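Local atomic coordinates of 3-oxoacyl-[acyl-carrier protein] synthase (Thermus thermophilus, PDB entry 1UB7), a protein that probably catalyses the condensation that starts fatty acid synthesis, joining an acetyl group from acetyl-CoA to malonyl-ACP to give 3-oxobutanoyl-ACP. Residues R41-E46 with A139-I144; Y49-A54 with T81-F86; F55-D60 with G159-V164; Y189-A194 with T201-R206. One frame throughout, in Å; residues are numbered along the deposited sequence.

Contact 1 of 4, residues R41-E46 with A139-I144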
loop_
_atom_site.group_PDB
_atom_site.type_symbol
_atom_site.label_atom_id
_atom_site.label_comp_id
_atom_site.label_asym_id
_atom_site.label_seq_id
_atom_site.Cartn_x
_atom_site.Cartn_y
_atom_site.Cartn_z
ATOM N N ARG A 41 16.723 -12.166 18.756
ATOM C CA ARG A 41 15.620 -11.528 18.047
ATOM C C ARG A 41 14.333 -11.933 18.768
ATOM O O ARG A 41 14.308 -12.938 19.481
ATOM C CB ARG A 41 15.568 -11.959 16.569
ATOM C CG ARG A 41 15.063 -13.380 16.305
ATOM C CD ARG A 41 16.158 -14.212 15.668
ATOM N NE ARG A 41 17.262 -14.389 16.604
ATOM C CZ ARG A 41 18.531 -14.571 16.259
ATOM N NH1 ARG A 41 18.884 -14.603 14.980
ATOM N NH2 ARG A 41 19.449 -14.718 17.205
ATOM N N ARG A 42 13.276 -11.144 18.592
ATOM C CA ARG A 42 11.991 -11.420 19.223
ATOM C C ARG A 42 11.067 -12.158 18.266
ATOM O O ARG A 42 11.159 -11.979 17.064
ATOM C CB ARG A 42 11.346 -10.109 19.675
ATOM C CG ARG A 42 12.208 -9.304 20.630
ATOM C CD ARG A 42 12.710 -10.166 21.785
ATOM N NE ARG A 42 13.387 -9.360 22.797
ATOM C CZ ARG A 42 12.765 -8.684 23.763
ATOM N NH1 ARG A 42 11.440 -8.717 23.861
ATOM N NH2 ARG A 42 13.465 -7.964 24.632
ATOM N N VAL A 43 10.186 -12.998 18.801
ATOM C CA VAL A 43 9.254 -13.766 17.972
ATOM C C VAL A 43 7.824 -13.635 18.508
ATOM O O VAL A 43 7.575 -13.828 19.705
ATOM C CB VAL A 43 9.651 -15.270 17.924
ATOM C CG1 VAL A 43 8.707 -16.043 17.007
ATOM C CG2 VAL A 43 11.094 -15.409 17.437
ATOM N N ALA A 44 6.891 -13.312 17.614
ATOM C CA ALA A 44 5.491 -13.126 17.993
ATOM C C ALA A 44 4.866 -14.380 18.580
ATOM O O ALA A 44 5.142 -15.493 18.126
ATOM C CB ALA A 44 4.679 -12.663 16.781
ATOM N N ALA A 45 4.016 -14.200 19.586
ATOM C CA ALA A 45 3.358 -15.342 20.203
ATOM C C ALA A 45 2.579 -16.098 19.123
ATOM O O ALA A 45 2.322 -15.567 18.036
ATOM C CB ALA A 45 2.429 -14.882 21.311
ATOM N N GLU A 46 2.201 -17.335 19.429
ATOM C CA GLU A 46 1.492 -18.184 18.483
ATOM C C GLU A 46 0.305 -17.514 17.796
ATOM O O GLU A 46 0.142 -17.620 16.579
ATOM C CB GLU A 46 1.010 -19.450 19.186
ATOM C CG GLU A 46 0.549 -20.542 18.230
ATOM C CD GLU A 46 -0.275 -21.614 18.924
ATOM O OE1 GLU A 46 0.149 -22.085 20.004
ATOM O OE2 GLU A 46 -1.344 -21.987 18.386
ATOM N N ALA A 139 5.538 -9.398 10.819
ATOM C CA ALA A 139 5.535 -10.667 11.545
ATOM C C ALA A 139 6.203 -11.657 10.589
ATOM O O ALA A 139 5.562 -12.558 10.061
ATOM C CB ALA A 139 4.111 -11.111 11.852
ATOM N N LEU A 140 7.495 -11.474 10.358
ATOM C CA LEU A 140 8.220 -12.335 9.436
ATOM C C LEU A 140 8.251 -13.785 9.869
ATOM O O LEU A 140 8.314 -14.682 9.034
ATOM C CB LEU A 140 9.633 -11.802 9.240
ATOM C CG LEU A 140 9.561 -10.457 8.508
ATOM C CD1 LEU A 140 10.860 -9.670 8.674
ATOM C CD2 LEU A 140 9.218 -10.722 7.037
ATOM N N SER A 141 8.177 -14.016 11.173
ATOM C CA SER A 141 8.201 -15.376 11.690
ATOM C C SER A 141 7.024 -16.190 11.184
ATOM O O SER A 141 6.901 -17.365 11.502
ATOM C CB SER A 141 8.186 -15.364 13.219
ATOM O OG SER A 141 6.949 -14.905 13.714
ATOM N N LYS A 142 6.164 -15.578 10.384
ATOM C CA LYS A 142 4.994 -16.292 9.882
ATOM C C LYS A 142 5.150 -16.769 8.443
ATOM O O LYS A 142 4.349 -17.573 7.972
ATOM C CB LYS A 142 3.750 -15.402 9.976
ATOM C CG LYS A 142 3.585 -14.679 11.304
ATOM C CD LYS A 142 3.138 -15.585 12.425
ATOM C CE LYS A 142 2.889 -14.774 13.692
ATOM N NZ LYS A 142 2.207 -15.562 14.757
ATOM N N ILE A 143 6.164 -16.259 7.744
ATOM C CA ILE A 143 6.417 -16.636 6.349
ATOM C C ILE A 143 7.858 -17.099 6.168
ATOM O O ILE A 143 8.310 -17.369 5.056
ATOM C CB ILE A 143 6.180 -15.444 5.375
ATOM C CG1 ILE A 143 7.041 -14.250 5.799
ATOM C CG2 ILE A 143 4.711 -15.061 5.360
ATOM C CD1 ILE A 143 7.437 -13.326 4.659
ATOM N N ILE A 144 8.580 -17.177 7.274
ATOM C CA ILE A 144 9.969 -17.585 7.247
ATOM C C ILE A 144 10.083 -19.107 7.314
ATOM O O ILE A 144 9.344 -19.758 8.057
ATOM C CB ILE A 144 10.717 -16.967 8.440
ATOM C CG1 ILE A 144 12.209 -17.262 8.339
ATOM C CG2 ILE A 144 10.163 -17.519 9.743
ATOM C CD1 ILE A 144 13.002 -16.714 9.501
HETATM O O HOH W 1 5.362 -16.138 15.619
#
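Lys142 stretches over to the loop that follows strand 40-43 and brings its ammonium group near two successive backbone carbonyls. Lys142 NZ gives Ala45 O a weak hydrogen bond of 3.3 Å; Glu46 O is nearly as close but stands at a poor angle. The lysine chain bends at chi2 (-74°) and then runs extended, which carries CE past the methyl of Ala44, with Lys142 CE 4.1 Å from Ala44 CB. Beside it, Ser141 meets a single branch of Val43, and Val43 CG1 rests 3.9 Å from Ser141 CB. An ordered water joins the polar atoms of both segments: it donates to Ala44 O at 2.6 Å and to Ser141 OG at 2.8 Å, and weakly accepts from Lys142 NZ. Residues 140-142 form a short 3-10 turn just after strand 131-138 of the thiolase-like fold, while strand 40-43 pairs antiparallel with strand 14-17, so the contact joins that small two-stranded sheet to the loop leaving the larger one. Further out, Asp157 OD2 is hydrogen-bonded to both Ser141 OG and Ala44 N, fixing the serine hydroxyl and the backbone just past the strand through one carboxylate oxygen. The stronger hold on Lys142 NZ is Glu48 O, and the ring of Tyr49 adds a cation-pi contact. Val193 of the second subunit packs against the same lysine.

Contact 2 of 4, residues Y49-A54 with T81-F86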
loop_
_atom_site.group_PDB
_atom_site.type_symbol
_atom_site.label_atom_id
_atom_site.label_comp_id
_atom_site.label_asym_id
_atom_site.label_seq_id
_atom_site.Cartn_x
_atom_site.Cartn_y
_atom_site.Cartn_z
ATOM N N TYR A 49 -0.396 -11.653 15.579
ATOM C CA TYR A 49 -0.065 -11.298 14.197
ATOM C C TYR A 49 0.325 -9.855 13.941
ATOM O O TYR A 49 0.358 -9.030 14.860
ATOM C CB TYR A 49 -1.206 -11.696 13.274
ATOM C CG TYR A 49 -1.405 -13.186 13.264
ATOM C CD1 TYR A 49 -2.174 -13.817 14.245
ATOM C CD2 TYR A 49 -0.755 -13.982 12.323
ATOM C CE1 TYR A 49 -2.287 -15.205 14.291
ATOM C CE2 TYR A 49 -0.860 -15.371 12.361
ATOM C CZ TYR A 49 -1.626 -15.974 13.345
ATOM O OH TYR A 49 -1.731 -17.344 13.372
ATOM N N THR A 50 0.625 -9.551 12.682
ATOM C CA THR A 50 1.042 -8.197 12.316
ATOM C C THR A 50 0.152 -7.083 12.865
ATOM O O THR A 50 0.658 -6.058 13.332
ATOM C CB THR A 50 1.157 -8.042 10.802
ATOM O OG1 THR A 50 2.277 -8.808 10.340
ATOM C CG2 THR A 50 1.340 -6.567 10.428
ATOM N N SER A 51 -1.162 -7.290 12.821
ATOM C CA SER A 51 -2.086 -6.293 13.341
ATOM C C SER A 51 -1.874 -6.115 14.846
ATOM O O SER A 51 -1.944 -4.994 15.371
ATOM C CB SER A 51 -3.534 -6.704 13.042
ATOM O OG SER A 51 -3.800 -8.007 13.508
ATOM N N ASP A 52 -1.586 -7.212 15.539
ATOM C CA ASP A 52 -1.357 -7.138 16.985
ATOM C C ASP A 52 -0.085 -6.364 17.272
ATOM O O ASP A 52 -0.039 -5.538 18.188
ATOM C CB ASP A 52 -1.247 -8.534 17.581
ATOM C CG ASP A 52 -2.460 -9.368 17.289
ATOM O OD1 ASP A 52 -3.534 -9.068 17.861
ATOM O OD2 ASP A 52 -2.338 -10.308 16.475
ATOM N N LEU A 53 0.953 -6.633 16.488
ATOM C CA LEU A 53 2.195 -5.925 16.685
ATOM C C LEU A 53 1.902 -4.447 16.435
ATOM O O LEU A 53 2.412 -3.585 17.150
ATOM C CB LEU A 53 3.263 -6.432 15.719
ATOM C CG LEU A 53 3.510 -7.948 15.689
ATOM C CD1 LEU A 53 4.613 -8.257 14.675
ATOM C CD2 LEU A 53 3.903 -8.446 17.081
ATOM N N ALA A 54 1.063 -4.163 15.437
ATOM C CA ALA A 54 0.710 -2.782 15.110
ATOM C C ALA A 54 -0.085 -2.150 16.258
ATOM O O ALA A 54 0.180 -1.002 16.639
ATOM C CB ALA A 54 -0.095 -2.726 13.809
ATOM N N THR A 81 3.660 -8.362 5.520
ATOM C CA THR A 81 3.045 -9.564 6.055
ATOM C C THR A 81 1.694 -9.222 6.683
ATOM O O THR A 81 1.447 -9.546 7.838
ATOM C CB THR A 81 3.942 -10.275 7.131
ATOM O OG1 THR A 81 4.254 -9.369 8.196
ATOM C CG2 THR A 81 5.244 -10.789 6.495
ATOM N N PRO A 82 0.789 -8.583 5.915
ATOM C CA PRO A 82 -0.523 -8.231 6.470
ATOM C C PRO A 82 -1.349 -9.473 6.842
ATOM O O PRO A 82 -1.189 -10.545 6.245
ATOM C CB PRO A 82 -1.157 -7.417 5.347
ATOM C CG PRO A 82 -0.634 -8.113 4.125
ATOM C CD PRO A 82 0.828 -8.324 4.462
ATOM N N ASP A 83 -2.211 -9.328 7.843
ATOM C CA ASP A 83 -3.062 -10.429 8.274
ATOM C C ASP A 83 -3.830 -11.026 7.108
ATOM O O ASP A 83 -3.900 -12.244 6.967
ATOM C CB ASP A 83 -4.052 -9.950 9.335
ATOM C CG ASP A 83 -3.379 -9.601 10.640
ATOM O OD1 ASP A 83 -2.174 -9.268 10.626
ATOM O OD2 ASP A 83 -4.062 -9.649 11.682
ATOM N N ALA A 84 -4.418 -10.169 6.276
ATOM C CA ALA A 84 -5.179 -10.637 5.123
ATOM C C ALA A 84 -4.937 -9.752 3.901
ATOM O O ALA A 84 -4.381 -8.659 4.031
ATOM C CB ALA A 84 -6.656 -10.646 5.464
ATOM N N LEU A 85 -5.331 -10.235 2.718
ATOM C CA LEU A 85 -5.207 -9.449 1.479
ATOM C C LEU A 85 -6.173 -8.270 1.679
ATOM O O LEU A 85 -5.937 -7.145 1.229
ATOM C CB LEU A 85 -5.625 -10.283 0.256
ATOM C CG LEU A 85 -4.713 -11.438 -0.177
ATOM C CD1 LEU A 85 -5.303 -12.141 -1.404
ATOM C CD2 LEU A 85 -3.321 -10.894 -0.496
ATOM N N PHE A 86 -7.274 -8.574 2.358
ATOM C CA PHE A 86 -8.300 -7.616 2.736
ATOM C C PHE A 86 -9.118 -8.316 3.815
ATOM O O PHE A 86 -9.294 -9.528 3.780
ATOM C CB PHE A 86 -9.188 -7.175 1.549
ATOM C CG PHE A 86 -9.593 -8.287 0.611
ATOM C CD1 PHE A 86 -8.687 -8.801 -0.326
ATOM C CD2 PHE A 86 -10.897 -8.793 0.629
ATOM C CE1 PHE A 86 -9.072 -9.801 -1.237
ATOM C CE2 PHE A 86 -11.298 -9.795 -0.277
ATOM C CZ PHE A 86 -10.383 -10.300 -1.213
HETATM O O HOH W 2 -0.211 -11.209 10.206
#
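Asp83 and Ser51 form a two-pronged hydrogen-bonded pair, one carboxylate oxygen to each prong. Ser51 N donates to Asp83 OD1 at 3.1 Å, meeting it on the syn side and 25° out of the carboxylate plane, while Ser51 OG bonds Asp83 OD2 at 2.5 Å, a length short enough to be doubtful. With OG between its backbone N and carbonyl carbon (chi1 53°), the serine turns both donors to the carboxylate. A third direct bond runs from Thr50 OG1 to Thr81 O at 2.7 Å, its donor above the carbonyl plane. One water accepts from Thr50 N at 3.1 Å and donates to Asp83 OD1 at 2.8 Å. Van der Waals contact is slight, Tyr49 CB passing 3.7 Å from Asp83 OD1. An alanine in place of Asp83 would remove both carboxylate oxygens, and the N-H and hydroxyl of Ser51 would probably be left without their acceptors. The amino-terminal end of helix 50-64 is likely to stabilise the negative charge of Asp83. At the helix start, Asp52 OD2 accepts from Tyr49 N and forms a salt bridge to Arg196 of the second subunit. Tyr49 is the N-cap, so this bond is one half of a capping box, and Asp83 supplements the capping from a distant loop.

Contact 3 of 4, residues F55-D60 with G159-V164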
loop_
_atom_site.group_PDB
_atom_site.type_symbol
_atom_site.label_atom_id
_atom_site.label_comp_id
_atom_site.label_asym_id
_atom_site.label_seq_id
_atom_site.Cartn_x
_atom_site.Cartn_y
_atom_site.Cartn_z
ATOM N N PHE A 55 -1.049 -2.891 16.811
ATOM C CA PHE A 55 -1.842 -2.364 17.920
ATOM C C PHE A 55 -0.919 -2.036 19.091
ATOM O O PHE A 55 -0.974 -0.939 19.654
ATOM C CB PHE A 55 -2.906 -3.367 18.399
ATOM C CG PHE A 55 -3.934 -3.749 17.353
ATOM C CD1 PHE A 55 -4.159 -2.950 16.224
ATOM C CD2 PHE A 55 -4.684 -4.921 17.506
ATOM C CE1 PHE A 55 -5.113 -3.320 15.262
ATOM C CE2 PHE A 55 -5.638 -5.297 16.552
ATOM C CZ PHE A 55 -5.848 -4.491 15.426
ATOM N N LYS A 56 -0.066 -2.993 19.451
ATOM C CA LYS A 56 0.861 -2.803 20.557
ATOM C C LYS A 56 1.825 -1.639 20.356
ATOM O O LYS A 56 2.172 -0.946 21.312
ATOM C CB LYS A 56 1.625 -4.104 20.842
ATOM C CG LYS A 56 0.863 -5.025 21.793
ATOM C CD LYS A 56 0.908 -6.468 21.352
ATOM C CE LYS A 56 -0.098 -7.325 22.125
ATOM N NZ LYS A 56 -0.111 -8.733 21.601
ATOM N N ALA A 57 2.253 -1.400 19.126
ATOM C CA ALA A 57 3.165 -0.287 18.886
ATOM C C ALA A 57 2.416 1.019 19.103
ATOM O O ALA A 57 2.962 1.966 19.655
ATOM C CB ALA A 57 3.719 -0.342 17.471
ATOM N N VAL A 58 1.155 1.082 18.683
ATOM C CA VAL A 58 0.412 2.318 18.875
ATOM C C VAL A 58 0.101 2.540 20.369
ATOM O O VAL A 58 0.112 3.687 20.842
ATOM C CB VAL A 58 -0.889 2.352 18.035
ATOM C CG1 VAL A 58 -1.615 3.679 18.276
ATOM C CG2 VAL A 58 -0.555 2.223 16.557
ATOM N N GLU A 59 -0.171 1.464 21.112
ATOM C CA GLU A 59 -0.428 1.605 22.554
ATOM C C GLU A 59 0.795 2.211 23.236
ATOM O O GLU A 59 0.677 3.062 24.117
ATOM C CB GLU A 59 -0.746 0.252 23.200
ATOM C CG GLU A 59 -2.150 -0.217 22.936
ATOM C CD GLU A 59 -2.338 -1.688 23.223
ATOM O OE1 GLU A 59 -1.352 -2.351 23.608
ATOM O OE2 GLU A 59 -3.474 -2.187 23.054
ATOM N N ASP A 60 1.978 1.776 22.821
ATOM C CA ASP A 60 3.190 2.294 23.407
ATOM C C ASP A 60 3.266 3.792 23.081
ATOM O O ASP A 60 3.630 4.606 23.932
ATOM C CB ASP A 60 4.411 1.540 22.849
ATOM C CG ASP A 60 5.710 2.015 23.472
ATOM O OD1 ASP A 60 5.815 1.994 24.725
ATOM O OD2 ASP A 60 6.618 2.421 22.717
ATOM N N GLY A 159 7.005 -3.943 15.686
ATOM C CA GLY A 159 6.045 -2.923 15.323
ATOM C C GLY A 159 6.498 -1.563 15.812
ATOM O O GLY A 159 7.029 -1.424 16.912
ATOM N N GLY A 160 6.306 -0.554 14.978
ATOM C CA GLY A 160 6.683 0.789 15.351
ATOM C C GLY A 160 5.633 1.725 14.787
ATOM O O GLY A 160 4.902 1.360 13.864
ATOM N N ALA A 161 5.559 2.937 15.318
ATOM C CA ALA A 161 4.569 3.887 14.845
ATOM C C ALA A 161 4.935 5.317 15.160
ATOM O O ALA A 161 5.616 5.620 16.139
ATOM C CB ALA A 161 3.223 3.577 15.466
ATOM N N ALA A 162 4.452 6.214 14.328
ATOM C CA ALA A 162 4.705 7.612 14.560
ATOM C C ALA A 162 3.519 8.396 14.040
ATOM O O ALA A 162 2.799 7.945 13.149
ATOM C CB ALA A 162 5.975 8.034 13.841
ATOM N N VAL A 163 3.301 9.566 14.602
ATOM C CA VAL A 163 2.215 10.388 14.113
ATOM C C VAL A 163 2.895 11.502 13.357
ATOM O O VAL A 163 3.793 12.151 13.893
ATOM C CB VAL A 163 1.388 10.985 15.258
ATOM C CG1 VAL A 163 0.470 12.079 14.722
ATOM C CG2 VAL A 163 0.574 9.895 15.916
ATOM N N VAL A 164 2.509 11.705 12.103
ATOM C CA VAL A 164 3.106 12.785 11.331
ATOM C C VAL A 164 2.115 13.952 11.282
ATOM O O VAL A 164 0.919 13.758 11.033
ATOM C CB VAL A 164 3.466 12.312 9.896
ATOM C CG1 VAL A 164 3.967 13.470 9.075
ATOM C CG2 VAL A 164 4.531 11.224 9.966
#
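Ala57 lays its methyl on the peptide that joins Gly159 to Gly160. Its CB comes within 3.5 Å of Gly159 C and 3.6 Å of Gly160 N, so the methyl rests on bare strand backbone and not between side chains. The same CB has the methyl of Ala161 as a further neighbour, Ala57 CB to Ala161 CB 4.4 Å. Val58 adds the second point of contact through one branch: CG2, set anti to its own carbonyl carbon, approaches Ala161 CB at 4.2 Å. No hydrogen bond crosses the interface, and the fit is one of shape alone.

Small residues set the spacing. The CA atoms of Ala57 and Gly160 are only 5.1 Å apart, and the axes of helix 55-60 and strand 159-164 approach to 6.6 Å while crossing at -47°. A side chain on Gly159 would point at the helix, its first carbon 3.5 Å from Ala57 CB, a tight fit; one on Gly160 would point away. The pair thus illustrates how a helix can settle deeply on a sheet where the strand beneath it is stripped to glycine and alanine.

Strand 158-165 runs antiparallel to both its neighbours, 3-10 and 131-138, in the five-stranded mixed sheet of this thiolase-like fold. Val58 extends the packing onto Leu133 and Val135 of strand 131-138, and Phe55 turns to helix 89-96. Ala162 and Val164 instead meet helix 112-125, so the sheet lies between helices 50-64 and 112-125.

Contact 4 of 4, residues Y189-A194 with T201-R206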
loop_
_atom_site.group_PDB
_atom_site.type_symbol
_atom_site.label_atom_id
_atom_site.label_comp_id
_atom_site.label_asym_id
_atom_site.label_seq_id
_atom_site.Cartn_x
_atom_site.Cartn_y
_atom_site.Cartn_z
ATOM N N TYR A 189 12.330 -12.067 -2.513
ATOM C CA TYR A 189 10.890 -12.211 -2.719
ATOM C C TYR A 189 10.207 -13.359 -1.954
ATOM O O TYR A 189 10.846 -14.183 -1.296
ATOM C CB TYR A 189 10.611 -12.385 -4.223
ATOM C CG TYR A 189 11.259 -13.619 -4.830
ATOM C CD1 TYR A 189 10.798 -14.903 -4.513
ATOM C CD2 TYR A 189 12.362 -13.507 -5.683
ATOM C CE1 TYR A 189 11.416 -16.041 -5.022
ATOM C CE2 TYR A 189 12.991 -14.641 -6.198
ATOM C CZ TYR A 189 12.512 -15.905 -5.862
ATOM O OH TYR A 189 13.129 -17.033 -6.353
ATOM N N HIS A 190 8.883 -13.375 -2.069
ATOM C CA HIS A 190 7.999 -14.382 -1.490
ATOM C C HIS A 190 6.670 -14.174 -2.223
ATOM O O HIS A 190 5.946 -13.203 -1.970
ATOM C CB HIS A 190 7.807 -14.179 0.019
ATOM C CG HIS A 190 6.821 -15.131 0.632
ATOM N ND1 HIS A 190 5.470 -15.086 0.357
ATOM C CD2 HIS A 190 6.993 -16.169 1.487
ATOM C CE1 HIS A 190 4.854 -16.052 1.014
ATOM N NE2 HIS A 190 5.756 -16.725 1.707
ATOM N N ALA A 191 6.365 -15.076 -3.150
ATOM C CA ALA A 191 5.142 -14.976 -3.935
ATOM C C ALA A 191 3.887 -14.798 -3.083
ATOM O O ALA A 191 3.927 -14.869 -1.848
ATOM C CB ALA A 191 4.997 -16.211 -4.818
ATOM N N CYS A 192 2.775 -14.544 -3.766
ATOM C CA CYS A 192 1.476 -14.384 -3.118
ATOM C C CYS A 192 0.394 -14.916 -4.051
ATOM O O CYS A 192 -0.265 -15.905 -3.747
ATOM C CB CYS A 192 1.189 -12.915 -2.790
ATOM S SG CYS A 192 -0.423 -12.676 -1.983
ATOM N N VAL A 193 0.227 -14.259 -5.195
ATOM C CA VAL A 193 -0.773 -14.670 -6.178
ATOM C C VAL A 193 -0.135 -15.148 -7.494
ATOM O O VAL A 193 -0.788 -15.840 -8.272
ATOM C CB VAL A 193 -1.788 -13.514 -6.454
ATOM C CG1 VAL A 193 -2.714 -13.883 -7.592
ATOM C CG2 VAL A 193 -2.598 -13.225 -5.195
ATOM N N ALA A 194 1.132 -14.789 -7.730
ATOM C CA ALA A 194 1.861 -15.197 -8.944
ATOM C C ALA A 194 2.999 -16.181 -8.620
ATOM O O ALA A 194 3.676 -16.047 -7.596
ATOM C CB ALA A 194 2.428 -13.975 -9.663
ATOM N N THR A 201 11.922 -15.554 -13.381
ATOM C CA THR A 201 12.352 -16.155 -12.124
ATOM C C THR A 201 11.152 -16.737 -11.365
ATOM O O THR A 201 10.303 -16.007 -10.854
ATOM C CB THR A 201 13.064 -15.109 -11.228
ATOM O OG1 THR A 201 14.168 -14.527 -11.940
ATOM C CG2 THR A 201 13.573 -15.766 -9.954
ATOM N N SER A 202 11.082 -18.060 -11.299
ATOM C CA SER A 202 9.985 -18.725 -10.611
ATOM C C SER A 202 10.066 -18.489 -9.101
ATOM O O SER A 202 11.151 -18.293 -8.554
ATOM C CB SER A 202 10.018 -20.228 -10.913
ATOM O OG SER A 202 8.885 -20.903 -10.385
ATOM N N MET A 203 8.913 -18.507 -8.436
ATOM C CA MET A 203 8.845 -18.305 -6.990
ATOM C C MET A 203 8.282 -19.541 -6.271
ATOM O O MET A 203 7.373 -20.209 -6.776
ATOM C CB MET A 203 7.977 -17.078 -6.658
ATOM C CG MET A 203 8.559 -15.730 -7.103
ATOM S SD MET A 203 7.572 -14.283 -6.573
ATOM C CE MET A 203 6.523 -14.038 -8.011
ATOM N N LYS A 204 8.834 -19.836 -5.094
ATOM C CA LYS A 204 8.400 -20.976 -4.281
ATOM C C LYS A 204 7.604 -20.438 -3.084
ATOM O O LYS A 204 7.590 -19.225 -2.841
ATOM C CB LYS A 204 9.620 -21.777 -3.803
ATOM C CG LYS A 204 9.321 -23.189 -3.291
ATOM C CD LYS A 204 9.016 -23.231 -1.794
ATOM C CE LYS A 204 8.910 -24.672 -1.288
ATOM N NZ LYS A 204 8.801 -24.792 0.199
ATOM N N ASN A 205 6.948 -21.332 -2.343
ATOM C CA ASN A 205 6.133 -20.939 -1.187
ATOM C C ASN A 205 6.902 -20.452 0.051
ATOM O O ASN A 205 6.357 -20.449 1.158
ATOM C CB ASN A 205 5.181 -22.087 -0.782
ATOM C CG ASN A 205 5.913 -23.308 -0.218
ATOM O OD1 ASN A 205 6.733 -23.194 0.695
ATOM N ND2 ASN A 205 5.597 -24.487 -0.751
ATOM N N ARG A 206 8.154 -20.035 -0.128
ATOM C CA ARG A 206 8.948 -19.545 0.996
ATOM C C ARG A 206 9.849 -18.359 0.672
ATOM O O ARG A 206 10.194 -18.110 -0.489
ATOM C CB ARG A 206 9.779 -20.681 1.603
ATOM C CG ARG A 206 8.959 -21.611 2.487
ATOM C CD ARG A 206 8.291 -20.830 3.617
ATOM N NE ARG A 206 7.272 -21.612 4.317
ATOM C CZ ARG A 206 6.514 -21.144 5.305
ATOM N NH1 ARG A 206 6.652 -19.891 5.721
ATOM N NH2 ARG A 206 5.610 -21.929 5.879
#
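Met203 threads its side chain between Tyr189 and the backbone bend that follows it, and its atoms divide their contacts among Tyr189, Ala191 and Ala194. CB begins against the methyl of Ala191, Met203 CB to Ala191 CB 3.6 Å. CG then passes over one face of the Tyr189 ring in a CH-pi contact, 3.9 Å from the ring centroid and 29° off its normal. Met203 SD comes 3.7 Å from Ala191 CB and lies obliquely to the tyrosine ring, 4.5 Å from its centroid, a Met-aromatic contact. A bend at chi3 (-93°) turns the terminal methyl aside, so that Met203 CE ends 3.5 Å from Ala194 O.

The tyrosine ring is drawn towards residues 201-203 by its first torsion (chi1 61°), which sets CG between the backbone N and the carbonyl carbon. At its far end Tyr189 OH lies 3.8 Å from Thr201 CG2 and 3.2 Å from Ser202 O. A leucine in its place would take away the flat face, and the thioether of Met203 would probably lose its aromatic partner and be freer to turn. Farther along, the imidazole of His190 lies obliquely against the backbone, His190 CD2 to Arg206 C 3.7 Å.

The end of strand 188-191 and the loop that leads back to strand 208-209 thus fold against each other; the two strands pair antiparallel and bring the Tyr189 and Tyr208 rings together. On the dimer side, His190 and Ala191 pair antiparallel with a strand of the second subunit, so the sheet continues across the interface, where Phe86 of that subunit packs on His190.

Overall arrangement
Contacts 2 and 3 are buried and share helix 50-64, yet differ in chemistry: its amino-terminal end is held by hydrogen bonds and a carboxylate, while its next turn rests on a glycine- and alanine-lined strand without any polar bond. Contact 1 lies at the surface and relies on a lysine and a water; it touches contact 2 where Thr81 OG1 probably accepts a hydrogen bond from Ala139 N. Contact 4, partly buried and farthest from the chain's centre, is sulfur, aromatic and methyl packing between a strand end and the loop that follows it, and probably bonds to contact 1 through Arg206 NH1 and Ile143 O. All four touch the second subunit, contact 3 through Phe55 alone.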